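Local atomic coordinates of thiol transferase (Phanerochaete chrysosporium, PDB entry 4F0B), a protein that binds oxidized glutathione disulfide and, as a glutathione transferase of the Ure2p class, probably carries out glutathione-dependent thiol-transfer reactions. Residues P8-A14 and I71-E77; E83-L89 and L119-H123; L166-I172 and W206-I210. All coordinates share one frame; numbering follows the deposited sequence.

How the contacts relate
Contacts 1 and 2 adjoin: P72 and I74 pack on T84 and I87, and both contacts bind the same glutathione disulfide. Contact 1 is a strand pair held by regular backbone hydrogen bonds, with one well-buried face and one partly exposed. Contact 2, the most central, is wholly buried; it joins helix 84-95, which directly follows the sheet, to helix 109-139, and its bonds come from side chains around H123. Contact 3 lies on the other side of the chain's centre from contact 1, about 28 Å away between centres. It belongs to the helical C-terminal part, where an indole packs inside while an arginine and waters mark the outer rim.

Contact 1. Residues P8-A14 and I71-E77; sequences PVVHYTA and IPAITHE. With GDS (oxidized glutathione disulfide), chain C.
V10 and Y12 pair with T75 and A73 through four backbone hydrogen bonds, two at each hydrogen-bonded pair, and E77 N adds a fifth at P8 O. The strand axes approach to 4.7 Å at 166°, so the strands run antiparallel; the bonds set the register. At the non-hydrogen-bonded positions, H11 faces I74 between these two pairs and V9 faces H76 beyond V10-T75; these four side chains form the close-packed side of the sheet. There I74 turns its CG2 branch, anti to the carbonyl carbon, toward H11 CD2 (3.9 Å) and V9 CG1 (4.1 Å). The imidazole of H11 lies alongside the proline ring, NE2 3.5 Å from P72 CB, which meets it at the edge. Helix 84-95 covers I74 and P72, and P22 and A23 of helix 20-33 back H11; H76 ND1 is bonded to Y90 OH.

The face bearing V10, Y12 and T75 is looser and partly exposed. With chi1 at 58°, T75 holds OG1 between its own N and carbonyl carbon, beside V10 CB (3.5 Å). The phenol touches T75 CG2 only at 4.3 Å, from Y12 CE2, and one water joins Y12 OH to T75 OG1.

At the other end, I71 N donates to ligand O2 (2.9 Å) and I71 O accepts from ligand N2 (2.8 Å), so the cysteinyl backbone of one glutathione half is held like an added strand. The peptide before P72 is cis. A cis-proline opening an antiparallel strand and presenting the preceding backbone to a thiol ligand is the signature of the thioredoxin fold in glutathione transferases.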
loop_
_atom_site.group_PDB
_atom_site.type_symbol
_atom_site.label_atom_id
_atom_site.label_comp_id
_atom_site.label_asym_id
_atom_site.label_seq_id
_atom_site.Cartn_x
_atom_site.Cartn_y
_atom_site.Cartn_z
ATOM N N PRO A 8 -25.960 4.549 -5.917
ATOM C CA PRO A 8 -24.896 5.193 -6.693
ATOM C C PRO A 8 -23.543 4.552 -6.539
ATOM O O PRO A 8 -22.671 4.851 -7.360
ATOM C CB PRO A 8 -24.825 6.601 -6.109
ATOM C CG PRO A 8 -25.505 6.529 -4.796
ATOM C CD PRO A 8 -26.469 5.415 -4.840
ATOM N N VAL A 9 -23.340 3.748 -5.499
ATOM C CA VAL A 9 -22.095 3.004 -5.365
ATOM C C VAL A 9 -22.429 1.538 -5.556
ATOM O O VAL A 9 -23.437 1.052 -5.020
ATOM C CB VAL A 9 -21.453 3.243 -3.972
ATOM C CG1 VAL A 9 -20.274 2.329 -3.777
ATOM C CG2 VAL A 9 -20.992 4.698 -3.858
ATOM N N VAL A 10 -21.636 0.841 -6.361
ATOM C CA VAL A 10 -21.701 -0.626 -6.429
ATOM C C VAL A 10 -20.406 -1.172 -5.832
ATOM O O VAL A 10 -19.317 -0.728 -6.195
ATOM C CB VAL A 10 -21.832 -1.120 -7.877
ATOM C CG1 VAL A 10 -21.964 -2.645 -7.919
ATOM C CG2 VAL A 10 -23.037 -0.450 -8.588
ATOM N N HIS A 11 -20.521 -2.088 -4.865
ATOM C CA HIS A 11 -19.367 -2.668 -4.184
ATOM C C HIS A 11 -19.201 -4.114 -4.601
ATOM O O HIS A 11 -20.079 -4.936 -4.284
ATOM C CB HIS A 11 -19.604 -2.617 -2.670
ATOM C CG HIS A 11 -18.416 -3.062 -1.856
ATOM N ND1 HIS A 11 -18.569 -3.666 -0.630
ATOM C CD2 HIS A 11 -17.073 -3.007 -2.082
ATOM C CE1 HIS A 11 -17.376 -3.933 -0.113
ATOM N NE2 HIS A 11 -16.450 -3.558 -0.981
ATOM N N TYR A 12 -18.096 -4.415 -5.298
ATOM C CA TYR A 12 -17.773 -5.766 -5.723
ATOM C C TYR A 12 -16.865 -6.358 -4.660
ATOM O O TYR A 12 -15.748 -5.843 -4.436
ATOM C CB TYR A 12 -17.047 -5.721 -7.076
ATOM C CG TYR A 12 -17.906 -5.160 -8.184
ATOM C CD1 TYR A 12 -18.722 -5.996 -8.957
ATOM C CD2 TYR A 12 -17.929 -3.782 -8.454
ATOM C CE1 TYR A 12 -19.531 -5.493 -9.972
ATOM C CE2 TYR A 12 -18.757 -3.264 -9.467
ATOM C CZ TYR A 12 -19.539 -4.136 -10.220
ATOM O OH TYR A 12 -20.356 -3.688 -11.212
ATOM N N THR A 13 -17.346 -7.400 -3.980
ATOM C CA THR A 13 -16.651 -7.819 -2.776
ATOM C C THR A 13 -16.820 -9.302 -2.472
ATOM O O THR A 13 -17.470 -10.044 -3.218
ATOM C CB THR A 13 -17.120 -6.937 -1.606
ATOM O OG1 THR A 13 -16.161 -7.055 -0.555
ATOM C CG2 THR A 13 -18.508 -7.327 -1.114
ATOM N N ALA A 14 -16.215 -9.715 -1.349
ATOM C CA ALA A 14 -16.337 -11.071 -0.808
ATOM C C ALA A 14 -16.048 -10.954 0.676
ATOM O O ALA A 14 -15.432 -9.972 1.108
ATOM C CB ALA A 14 -15.344 -12.035 -1.498
ATOM N N ILE A 71 -10.950 -8.541 -5.525
ATOM C CA ILE A 71 -11.863 -7.666 -4.776
ATOM C C ILE A 71 -11.118 -7.026 -3.593
ATOM O O ILE A 71 -10.072 -7.504 -3.153
ATOM C CB ILE A 71 -13.151 -8.401 -4.291
ATOM C CG1 ILE A 71 -12.861 -9.609 -3.403
ATOM C CG2 ILE A 71 -14.014 -8.824 -5.468
ATOM C CD1 ILE A 71 -12.602 -9.242 -1.921
ATOM N N PRO A 72 -11.635 -5.932 -3.059
ATOM C CA PRO A 72 -12.840 -5.211 -3.496
ATOM C C PRO A 72 -12.550 -4.196 -4.572
ATOM O O PRO A 72 -11.408 -3.791 -4.838
ATOM C CB PRO A 72 -13.303 -4.501 -2.205
ATOM C CG PRO A 72 -11.961 -4.175 -1.500
ATOM C CD PRO A 72 -11.059 -5.379 -1.806
ATOM N N ALA A 73 -13.637 -3.785 -5.207
ATOM C CA ALA A 73 -13.624 -2.632 -6.089
ATOM C C ALA A 73 -14.976 -1.976 -5.973
ATOM O O ALA A 73 -15.969 -2.610 -5.603
ATOM C CB ALA A 73 -13.340 -3.031 -7.556
ATOM N N ILE A 74 -15.045 -0.693 -6.330
ATOM C CA ILE A 74 -16.332 -0.037 -6.458
ATOM C C ILE A 74 -16.486 0.657 -7.779
ATOM O O ILE A 74 -15.510 0.931 -8.473
ATOM C CB ILE A 74 -16.591 1.010 -5.373
ATOM C CG1 ILE A 74 -15.555 2.154 -5.440
ATOM C CG2 ILE A 74 -16.643 0.367 -3.980
ATOM C CD1 ILE A 74 -15.951 3.397 -4.609
ATOM N N THR A 75 -17.739 0.902 -8.157
ATOM C CA THR A 75 -18.008 1.967 -9.131
ATOM C C THR A 75 -18.862 3.008 -8.477
ATOM O O THR A 75 -19.720 2.700 -7.661
ATOM C CB THR A 75 -18.656 1.457 -10.413
ATOM O OG1 THR A 75 -19.893 0.794 -10.105
ATOM C CG2 THR A 75 -17.701 0.505 -11.133
ATOM N N HIS A 76 -18.618 4.260 -8.828
ATOM C CA HIS A 76 -19.415 5.361 -8.325
ATOM C C HIS A 76 -19.821 6.181 -9.503
ATOM O O HIS A 76 -18.992 6.835 -10.142
ATOM C CB HIS A 76 -18.630 6.198 -7.334
ATOM C CG HIS A 76 -19.331 7.456 -6.936
ATOM N ND1 HIS A 76 -18.672 8.657 -6.823
ATOM C CD2 HIS A 76 -20.643 7.713 -6.683
ATOM C CE1 HIS A 76 -19.546 9.606 -6.517
ATOM N NE2 HIS A 76 -20.745 9.060 -6.433
ATOM N N GLU A 77 -21.121 6.119 -9.772
ATOM C CA GLU A 77 -21.699 6.677 -10.972
ATOM C C GLU A 77 -20.861 6.297 -12.164
ATOM O O GLU A 77 -20.554 7.123 -13.002
ATOM C CB GLU A 77 -21.880 8.194 -10.835
ATOM C CG GLU A 77 -22.894 8.530 -9.737
ATOM C CD GLU A 77 -23.313 9.993 -9.700
ATOM O OE1 GLU A 77 -23.035 10.727 -10.669
ATOM O OE2 GLU A 77 -23.919 10.412 -8.694
HETATM N N1 GDS C . -4.056 -4.952 -2.397
HETATM C CA1 GDS C . -5.455 -5.403 -2.680
HETATM C C1 GDS C . -6.419 -4.496 -1.869
HETATM O OE1 GDS C . -6.002 -3.977 -0.811
HETATM O OE2 GDS C . -7.562 -4.320 -2.334
HETATM C CB1 GDS C . -5.629 -6.854 -2.204
HETATM C CG1 GDS C . -7.013 -7.421 -2.570
HETATM C CD1 GDS C . -7.009 -8.930 -2.369
HETATM O O1 GDS C . -6.066 -9.584 -1.942
HETATM N N2 GDS C . -8.161 -9.560 -2.779
HETATM C CA2 GDS C . -8.361 -11.010 -2.656
HETATM C C2 GDS C . -8.807 -11.566 -3.990
HETATM O O2 GDS C . -9.652 -10.967 -4.704
HETATM C CB2 GDS C . -9.430 -11.380 -1.632
HETATM S SG2 GDS C . -9.163 -10.714 0.013
HETATM N N3 GDS C . -8.245 -12.744 -4.318
HETATM C CA3 GDS C . -8.630 -13.400 -5.572
HETATM C C3 GDS C . -7.462 -13.814 -6.389
HETATM O OE3 GDS C . -7.727 -14.341 -7.488
HETATM O OE4 GDS C . -6.298 -13.598 -5.956
HETATM N N4 GDS C . -4.249 -10.348 0.165
HETATM C CA4 GDS C . -2.980 -9.688 0.420
HETATM C C4 GDS C . -3.103 -8.149 0.676
HETATM O OE5 GDS C . -4.182 -7.670 1.083
HETATM O OE6 GDS C . -2.072 -7.491 0.451
HETATM C C5 GDS C . -4.428 -11.612 0.560
HETATM O O5 GDS C . -3.534 -12.261 1.153
HETATM C CA5 GDS C . -5.769 -12.249 0.240
HETATM N N5 GDS C . -5.570 -13.667 -0.142
HETATM C CB5 GDS C . -6.636 -12.086 1.509
HETATM S SG5 GDS C . -8.331 -12.563 1.192
HETATM C CA6 GDS C . -4.253 -15.278 -3.812
HETATM C C6 GDS C . -2.907 -15.799 -3.269
HETATM O OE7 GDS C . -2.280 -15.085 -2.456
HETATM O OE8 GDS C . -2.499 -16.896 -3.729
HETATM N N6 GDS C . -4.310 -15.591 -5.239
HETATM C CB6 GDS C . -5.445 -15.958 -3.067
HETATM C CG6 GDS C . -5.621 -15.609 -1.559
HETATM C CD6 GDS C . -5.929 -14.151 -1.374
HETATM O O6 GDS C . -6.416 -13.415 -2.219
HETATM O O HOH W 1 -20.775 -1.119 -11.904
#

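Contact 2. Residues E83-L89 and L119-H123; sequences ETSAILL and LFFAH. With GDS (oxidized glutathione disulfide), chain C.
E83 OE1 meets H123 NE2 at 2.7 Å, the oxygen only 6° out of the imidazole plane. The carboxylate itself is turned 63° from the ring, and the E83 chain, bent at chi2, brings the same OE1 to the ligand amine N1. T84 follows near the start of helix 84-95: its N donates to ligand OE2 (2.8 Å), almost straight at 169°, and its OG1 donates to ligand OE1 (2.6 Å), while also bonding K182 NZ. S85 then reaches OG to H123 ND1 (2.8 Å), so both imidazole nitrogens are engaged from the edges of the ring and its rotation is fixed. One turn on, L89 and L119 meet tip to tip, L89 CG lying 3.8 Å from L119 CD1, with L88 more loosely placed at the other methyl. Across the dimer, F120 of the second subunit sets its ring edge-to-face with H123.

The ligand's glutamyl amine and carboxylate are thus read by adjacent residues. H123, lining the pocket with CE1 3.1 Å from ligand OE1, helps hold the E83 carboxylate by donating to it and probably positions E83 OE1 for the amine rather than making it a stronger acceptor, while the helix start would favour the ligand carboxylate electrostatically.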
loop_
_atom_site.group_PDB
_atom_site.type_symbol
_atom_site.label_atom_id
_atom_site.label_comp_id
_atom_site.label_asym_id
_atom_site.label_seq_id
_atom_site.Cartn_x
_atom_site.Cartn_y
_atom_site.Cartn_z
ATOM N N GLU A 83 -8.358 -1.351 -5.131
ATOM C CA GLU A 83 -7.442 -1.340 -3.961
ATOM C C GLU A 83 -8.149 -0.789 -2.722
ATOM O O GLU A 83 -8.537 0.391 -2.681
ATOM C CB GLU A 83 -6.148 -0.543 -4.220
ATOM C CG GLU A 83 -5.284 -1.135 -5.331
ATOM C CD GLU A 83 -4.611 -2.446 -4.939
ATOM O OE1 GLU A 83 -4.247 -2.601 -3.742
ATOM O OE2 GLU A 83 -4.462 -3.331 -5.802
ATOM N N THR A 84 -8.326 -1.666 -1.727
ATOM C CA THR A 84 -8.999 -1.304 -0.462
ATOM C C THR A 84 -8.743 0.142 -0.025
ATOM O O THR A 84 -9.698 0.920 0.117
ATOM C CB THR A 84 -8.541 -2.217 0.717
ATOM O OG1 THR A 84 -7.107 -2.266 0.742
ATOM C CG2 THR A 84 -9.132 -3.609 0.575
ATOM N N SER A 85 -7.481 0.491 0.228
ATOM C CA SER A 85 -7.157 1.785 0.828
ATOM C C SER A 85 -7.526 2.937 -0.068
ATOM O O SER A 85 -8.011 3.994 0.416
ATOM C CB SER A 85 -5.676 1.831 1.167
ATOM O OG SER A 85 -5.393 0.754 2.063
ATOM N N ALA A 86 -7.384 2.749 -1.398
ATOM C CA ALA A 86 -7.749 3.798 -2.363
ATOM C C ALA A 86 -9.275 3.990 -2.374
ATOM O O ALA A 86 -9.785 5.120 -2.532
ATOM C CB ALA A 86 -7.239 3.446 -3.784
ATOM N N ILE A 87 -10.018 2.893 -2.221
ATOM C CA ILE A 87 -11.488 2.950 -2.135
ATOM C C ILE A 87 -11.919 3.735 -0.881
ATOM O O ILE A 87 -12.796 4.614 -0.959
ATOM C CB ILE A 87 -12.079 1.549 -2.098
ATOM C CG1 ILE A 87 -11.796 0.822 -3.433
ATOM C CG2 ILE A 87 -13.595 1.624 -1.830
ATOM C CD1 ILE A 87 -12.001 -0.694 -3.376
ATOM N N LEU A 88 -11.251 3.440 0.250
ATOM C CA LEU A 88 -11.577 4.173 1.481
ATOM C C LEU A 88 -11.333 5.668 1.296
ATOM O O LEU A 88 -12.153 6.502 1.686
ATOM C CB LEU A 88 -10.740 3.623 2.649
ATOM C CG LEU A 88 -11.036 2.172 3.020
ATOM C CD1 LEU A 88 -10.082 1.703 4.128
ATOM C CD2 LEU A 88 -12.450 1.973 3.561
ATOM N N LEU A 89 -10.184 6.013 0.726
ATOM C CA LEU A 89 -9.858 7.430 0.489
ATOM C C LEU A 89 -10.857 8.101 -0.469
ATOM O O LEU A 89 -11.278 9.225 -0.230
ATOM C CB LEU A 89 -8.429 7.555 -0.049
ATOM C CG LEU A 89 -7.383 7.276 1.047
ATOM C CD1 LEU A 89 -6.076 6.926 0.377
ATOM C CD2 LEU A 89 -7.196 8.510 1.884
ATOM N N LEU A 119 -2.252 4.108 6.318
ATOM C CA LEU A 119 -2.894 3.280 5.301
ATOM C C LEU A 119 -1.854 2.527 4.483
ATOM O O LEU A 119 -1.994 1.313 4.256
ATOM C CB LEU A 119 -3.778 4.127 4.380
ATOM C CG LEU A 119 -5.084 4.595 5.004
ATOM C CD1 LEU A 119 -5.724 5.638 4.081
ATOM C CD2 LEU A 119 -6.073 3.436 5.164
ATOM N N PHE A 120 -0.813 3.231 4.040
ATOM C CA PHE A 120 0.248 2.571 3.272
ATOM C C PHE A 120 1.010 1.545 4.124
ATOM O O PHE A 120 1.402 0.475 3.590
ATOM C CB PHE A 120 1.183 3.587 2.611
ATOM C CG PHE A 120 0.660 4.136 1.317
ATOM C CD1 PHE A 120 0.642 3.344 0.184
ATOM C CD2 PHE A 120 0.183 5.458 1.229
ATOM C CE1 PHE A 120 0.154 3.854 -1.010
ATOM C CE2 PHE A 120 -0.303 5.984 0.028
ATOM C CZ PHE A 120 -0.313 5.175 -1.116
ATOM N N PHE A 121 1.209 1.819 5.410
ATOM C CA PHE A 121 1.824 0.834 6.286
ATOM C C PHE A 121 0.999 -0.457 6.283
ATOM O O PHE A 121 1.554 -1.554 6.206
ATOM C CB PHE A 121 1.951 1.433 7.704
ATOM C CG PHE A 121 2.252 0.400 8.767
ATOM C CD1 PHE A 121 3.543 -0.133 8.922
ATOM C CD2 PHE A 121 1.250 -0.036 9.613
ATOM C CE1 PHE A 121 3.817 -1.107 9.927
ATOM C CE2 PHE A 121 1.504 -1.002 10.627
ATOM C CZ PHE A 121 2.783 -1.541 10.774
ATOM N N ALA A 122 -0.308 -0.336 6.454
ATOM C CA ALA A 122 -1.193 -1.498 6.470
ATOM C C ALA A 122 -1.182 -2.180 5.110
ATOM O O ALA A 122 -1.165 -3.418 5.025
ATOM C CB ALA A 122 -2.616 -1.048 6.741
ATOM N N HIS A 123 -1.167 -1.380 4.039
ATOM C CA HIS A 123 -1.356 -1.888 2.685
ATOM C C HIS A 123 -0.102 -2.637 2.181
ATOM O O HIS A 123 -0.207 -3.550 1.355
ATOM C CB HIS A 123 -1.681 -0.707 1.796
ATOM C CG HIS A 123 -2.440 -1.079 0.578
ATOM N ND1 HIS A 123 -3.826 -1.051 0.526
ATOM C CD2 HIS A 123 -2.010 -1.461 -0.647
ATOM C CE1 HIS A 123 -4.211 -1.422 -0.686
ATOM N NE2 HIS A 123 -3.127 -1.651 -1.426
HETATM N N1 GDS C . -4.056 -4.952 -2.397
HETATM C CA1 GDS C . -5.455 -5.403 -2.680
HETATM C C1 GDS C . -6.419 -4.496 -1.869
HETATM O OE1 GDS C . -6.002 -3.977 -0.811
HETATM O OE2 GDS C . -7.562 -4.320 -2.334
HETATM C CB1 GDS C . -5.629 -6.854 -2.204
HETATM C CG1 GDS C . -7.013 -7.421 -2.570
HETATM C CD1 GDS C . -7.009 -8.930 -2.369
HETATM O O1 GDS C . -6.066 -9.584 -1.942
HETATM N N2 GDS C . -8.161 -9.560 -2.779
HETATM C CA2 GDS C . -8.361 -11.010 -2.656
HETATM C C2 GDS C . -8.807 -11.566 -3.990
HETATM O O2 GDS C . -9.652 -10.967 -4.704
HETATM C CB2 GDS C . -9.430 -11.380 -1.632
HETATM S SG2 GDS C . -9.163 -10.714 0.013
HETATM N N3 GDS C . -8.245 -12.744 -4.318
HETATM C CA3 GDS C . -8.630 -13.400 -5.572
HETATM C C3 GDS C . -7.462 -13.814 -6.389
HETATM O OE3 GDS C . -7.727 -14.341 -7.488
HETATM O OE4 GDS C . -6.298 -13.598 -5.956
HETATM N N4 GDS C . -4.249 -10.348 0.165
HETATM C CA4 GDS C . -2.980 -9.688 0.420
HETATM C C4 GDS C . -3.103 -8.149 0.676
HETATM O OE5 GDS C . -4.182 -7.670 1.083
HETATM O OE6 GDS C . -2.072 -7.491 0.451
HETATM C C5 GDS C . -4.428 -11.612 0.560
HETATM O O5 GDS C . -3.534 -12.261 1.153
HETATM C CA5 GDS C . -5.769 -12.249 0.240
HETATM N N5 GDS C . -5.570 -13.667 -0.142
HETATM C CB5 GDS C . -6.636 -12.086 1.509
HETATM S SG5 GDS C . -8.331 -12.563 1.192
HETATM C CA6 GDS C . -4.253 -15.278 -3.812
HETATM C C6 GDS C . -2.907 -15.799 -3.269
HETATM O OE7 GDS C . -2.280 -15.085 -2.456
HETATM O OE8 GDS C . -2.499 -16.896 -3.729
HETATM N N6 GDS C . -4.310 -15.591 -5.239
HETATM C CB6 GDS C . -5.445 -15.958 -3.067
HETATM C CG6 GDS C . -5.621 -15.609 -1.559
HETATM C CD6 GDS C . -5.929 -14.151 -1.374
HETATM O O6 GDS C . -6.416 -13.415 -2.219
#

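Contact 3. Residues L166-I172 and W206-I210; sequences LKGREYI and WVERI
In the helical C-terminal part of the glutathione transferase fold, the loop after helix 145-166 folds back on helix 201-211, with L166, E170, Y171 and I172 gathered around W206 and R209. A type II turn from L166 to R169, closed by R169 N to L166 O, starts the reversal.

W206 forms the inner half. Its CG is anti to the backbone N (chi1 165°), and the indole projects at the loop, where L166 CD1 sits over the five-membered ring, 4.0 Å from its centroid, as a CH-pi contact. The opposite indole face carries I210 CD1, so the ring lies between two aliphatic methyls. At its edge, in plane, E170 O approaches W206 CD1 to 3.3 Å, and I172 CD1 touches W206 CZ2 at 4.2 Å. The indole NE1 is bonded to D180 OD1 of helix 178-187, which also receives I172 N; one carboxylate oxygen thereby ties loop and helix together.

R209 forms the outer half. Bent at chi3, its chain crosses E170 at about a right angle, and NH2 donates to E170 O (2.9 Å), on a lone pair in the carbonyl plane but with the oxygen tilted 31° from the guanidinium plane. The E170 carboxylate stacks nearly parallel to the guanidinium; OE2 is 4.0 Å from R209 NE, and no N-H points at it. Y171 OH rests against R209 CD (3.2 Å), and a water links this hydroxyl to R209 O.

The geometry therefore separates two roles: dispersion and D180 fix the buried indole, whereas R209 grips the loop by one direct backbone bond, bent to 130° at the hydrogen, with a weakly held water also between R209 NH1 and R169 O. Its attraction to the exposed E170 carboxylate is of charge without a directed bond, probably weakened by solvent.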
loop_
_atom_site.group_PDB
_atom_site.type_symbol
_atom_site.label_atom_id
_atom_site.label_comp_id
_atom_site.label_asym_id
_atom_site.label_seq_id
_atom_site.Cartn_x
_atom_site.Cartn_y
_atom_site.Cartn_z
ATOM N N LEU A 166 -0.753 2.224 19.488
ATOM C CA LEU A 166 -2.002 2.365 20.196
ATOM C C LEU A 166 -1.823 2.609 21.704
ATOM O O LEU A 166 -2.800 2.955 22.378
ATOM C CB LEU A 166 -2.905 1.152 19.925
ATOM C CG LEU A 166 -3.513 1.137 18.515
ATOM C CD1 LEU A 166 -4.097 -0.252 18.274
ATOM C CD2 LEU A 166 -4.622 2.186 18.399
ATOM N N LYS A 167 -0.626 2.409 22.267
ATOM C CA LYS A 167 -0.414 2.756 23.660
ATOM C C LYS A 167 -0.817 4.222 23.909
ATOM O O LYS A 167 -0.394 5.129 23.188
ATOM C CB LYS A 167 1.040 2.485 24.084
ATOM C CG LYS A 167 1.322 1.025 24.262
ATOM C CD LYS A 167 2.726 0.766 24.809
ATOM C CE LYS A 167 2.843 -0.741 25.083
ATOM N NZ LYS A 167 4.080 -1.120 25.855
ATOM N N GLY A 168 -1.663 4.423 24.918
ATOM C CA GLY A 168 -2.122 5.760 25.292
ATOM C C GLY A 168 -3.252 6.237 24.403
ATOM O O GLY A 168 -3.670 7.387 24.570
ATOM N N ARG A 169 -3.738 5.403 23.484
ATOM C CA ARG A 169 -4.752 5.836 22.516
ATOM C C ARG A 169 -5.932 4.867 22.488
ATOM O O ARG A 169 -5.814 3.722 22.960
ATOM C CB ARG A 169 -4.136 5.900 21.088
ATOM C CG ARG A 169 -2.918 6.797 20.992
ATOM C CD ARG A 169 -2.536 6.982 19.537
ATOM N NE ARG A 169 -1.433 7.902 19.379
ATOM C CZ ARG A 169 -1.536 9.198 19.168
ATOM N NH1 ARG A 169 -2.738 9.799 19.050
ATOM N NH2 ARG A 169 -0.411 9.899 19.036
ATOM N N GLU A 170 -7.044 5.288 21.888
ATOM C CA GLU A 170 -8.093 4.349 21.527
ATOM C C GLU A 170 -8.101 4.039 20.028
ATOM O O GLU A 170 -8.607 2.980 19.635
ATOM C CB GLU A 170 -9.487 4.858 21.908
ATOM C CG GLU A 170 -9.680 4.896 23.424
ATOM C CD GLU A 170 -11.155 4.992 23.816
ATOM O OE1 GLU A 170 -11.977 5.543 23.032
ATOM O OE2 GLU A 170 -11.500 4.492 24.902
ATOM N N TYR A 171 -7.582 4.949 19.183
ATOM C CA TYR A 171 -7.582 4.770 17.719
ATOM C C TYR A 171 -6.255 5.282 17.183
ATOM O O TYR A 171 -5.555 6.100 17.847
ATOM C CB TYR A 171 -8.780 5.495 17.049
ATOM C CG TYR A 171 -10.089 5.013 17.598
ATOM C CD1 TYR A 171 -10.621 3.795 17.178
ATOM C CD2 TYR A 171 -10.760 5.737 18.590
ATOM C CE1 TYR A 171 -11.802 3.313 17.721
ATOM C CE2 TYR A 171 -11.947 5.274 19.133
ATOM C CZ TYR A 171 -12.455 4.050 18.699
ATOM O OH TYR A 171 -13.631 3.602 19.278
ATOM N N ILE A 172 -5.899 4.810 15.987
ATOM C CA ILE A 172 -4.546 5.047 15.485
ATOM C C ILE A 172 -4.203 6.532 15.388
ATOM O O ILE A 172 -3.111 6.950 15.808
ATOM C CB ILE A 172 -4.368 4.365 14.118
ATOM C CG1 ILE A 172 -4.544 2.848 14.279
ATOM C CG2 ILE A 172 -3.006 4.715 13.494
ATOM C CD1 ILE A 172 -4.656 2.144 12.922
ATOM N N TRP A 206 -8.599 -2.477 20.952
ATOM C CA TRP A 206 -8.988 -1.694 19.773
ATOM C C TRP A 206 -9.886 -2.510 18.828
ATOM O O TRP A 206 -10.935 -2.018 18.382
ATOM C CB TRP A 206 -7.712 -1.145 19.129
ATOM C CG TRP A 206 -7.794 -0.608 17.734
ATOM C CD1 TRP A 206 -8.040 0.686 17.342
ATOM C CD2 TRP A 206 -7.469 -1.327 16.559
ATOM N NE1 TRP A 206 -7.910 0.793 15.976
ATOM C CE2 TRP A 206 -7.582 -0.434 15.466
ATOM C CE3 TRP A 206 -7.101 -2.646 16.318
ATOM C CZ2 TRP A 206 -7.367 -0.842 14.127
ATOM C CZ3 TRP A 206 -6.901 -3.065 15.000
ATOM C CH2 TRP A 206 -7.021 -2.164 13.919
ATOM N N VAL A 207 -9.545 -3.778 18.594
ATOM C CA VAL A 207 -10.411 -4.664 17.828
ATOM C C VAL A 207 -11.776 -4.766 18.497
ATOM O O VAL A 207 -12.802 -4.663 17.836
ATOM C CB VAL A 207 -9.787 -6.085 17.679
ATOM C CG1 VAL A 207 -10.841 -7.089 17.144
ATOM C CG2 VAL A 207 -8.544 -6.035 16.746
ATOM N N GLU A 208 -11.792 -4.950 19.818
ATOM C CA GLU A 208 -13.055 -5.112 20.531
ATOM C C GLU A 208 -13.935 -3.861 20.430
ATOM O O GLU A 208 -15.172 -3.980 20.192
ATOM C CB GLU A 208 -12.760 -5.479 21.969
ATOM C CG GLU A 208 -12.220 -6.896 22.073
ATOM C CD GLU A 208 -11.729 -7.287 23.461
ATOM O OE1 GLU A 208 -11.628 -6.407 24.341
ATOM O OE2 GLU A 208 -11.425 -8.490 23.650
ATOM N N ARG A 209 -13.345 -2.672 20.571
ATOM C CA ARG A 209 -14.194 -1.476 20.536
ATOM C C ARG A 209 -14.737 -1.191 19.143
ATOM O O ARG A 209 -15.810 -0.570 19.005
ATOM C CB ARG A 209 -13.528 -0.241 21.175
ATOM C CG ARG A 209 -12.385 0.395 20.398
ATOM C CD ARG A 209 -11.831 1.681 21.103
ATOM N NE ARG A 209 -11.294 1.340 22.424
ATOM C CZ ARG A 209 -10.024 1.003 22.662
ATOM N NH1 ARG A 209 -9.665 0.648 23.898
ATOM N NH2 ARG A 209 -9.088 1.048 21.717
ATOM N N ILE A 210 -14.028 -1.619 18.103
ATOM C CA ILE A 210 -14.490 -1.433 16.736
ATOM C C ILE A 210 -15.535 -2.499 16.393
ATOM O O ILE A 210 -16.572 -2.201 15.777
ATOM C CB ILE A 210 -13.320 -1.443 15.746
ATOM C CG1 ILE A 210 -12.430 -0.198 15.986
ATOM C CG2 ILE A 210 -13.831 -1.421 14.290
ATOM C CD1 ILE A 210 -11.090 -0.227 15.309
HETATM O O HOH W 2 -7.193 1.755 25.237
HETATM O O HOH W 3 -15.856 2.364 18.441
#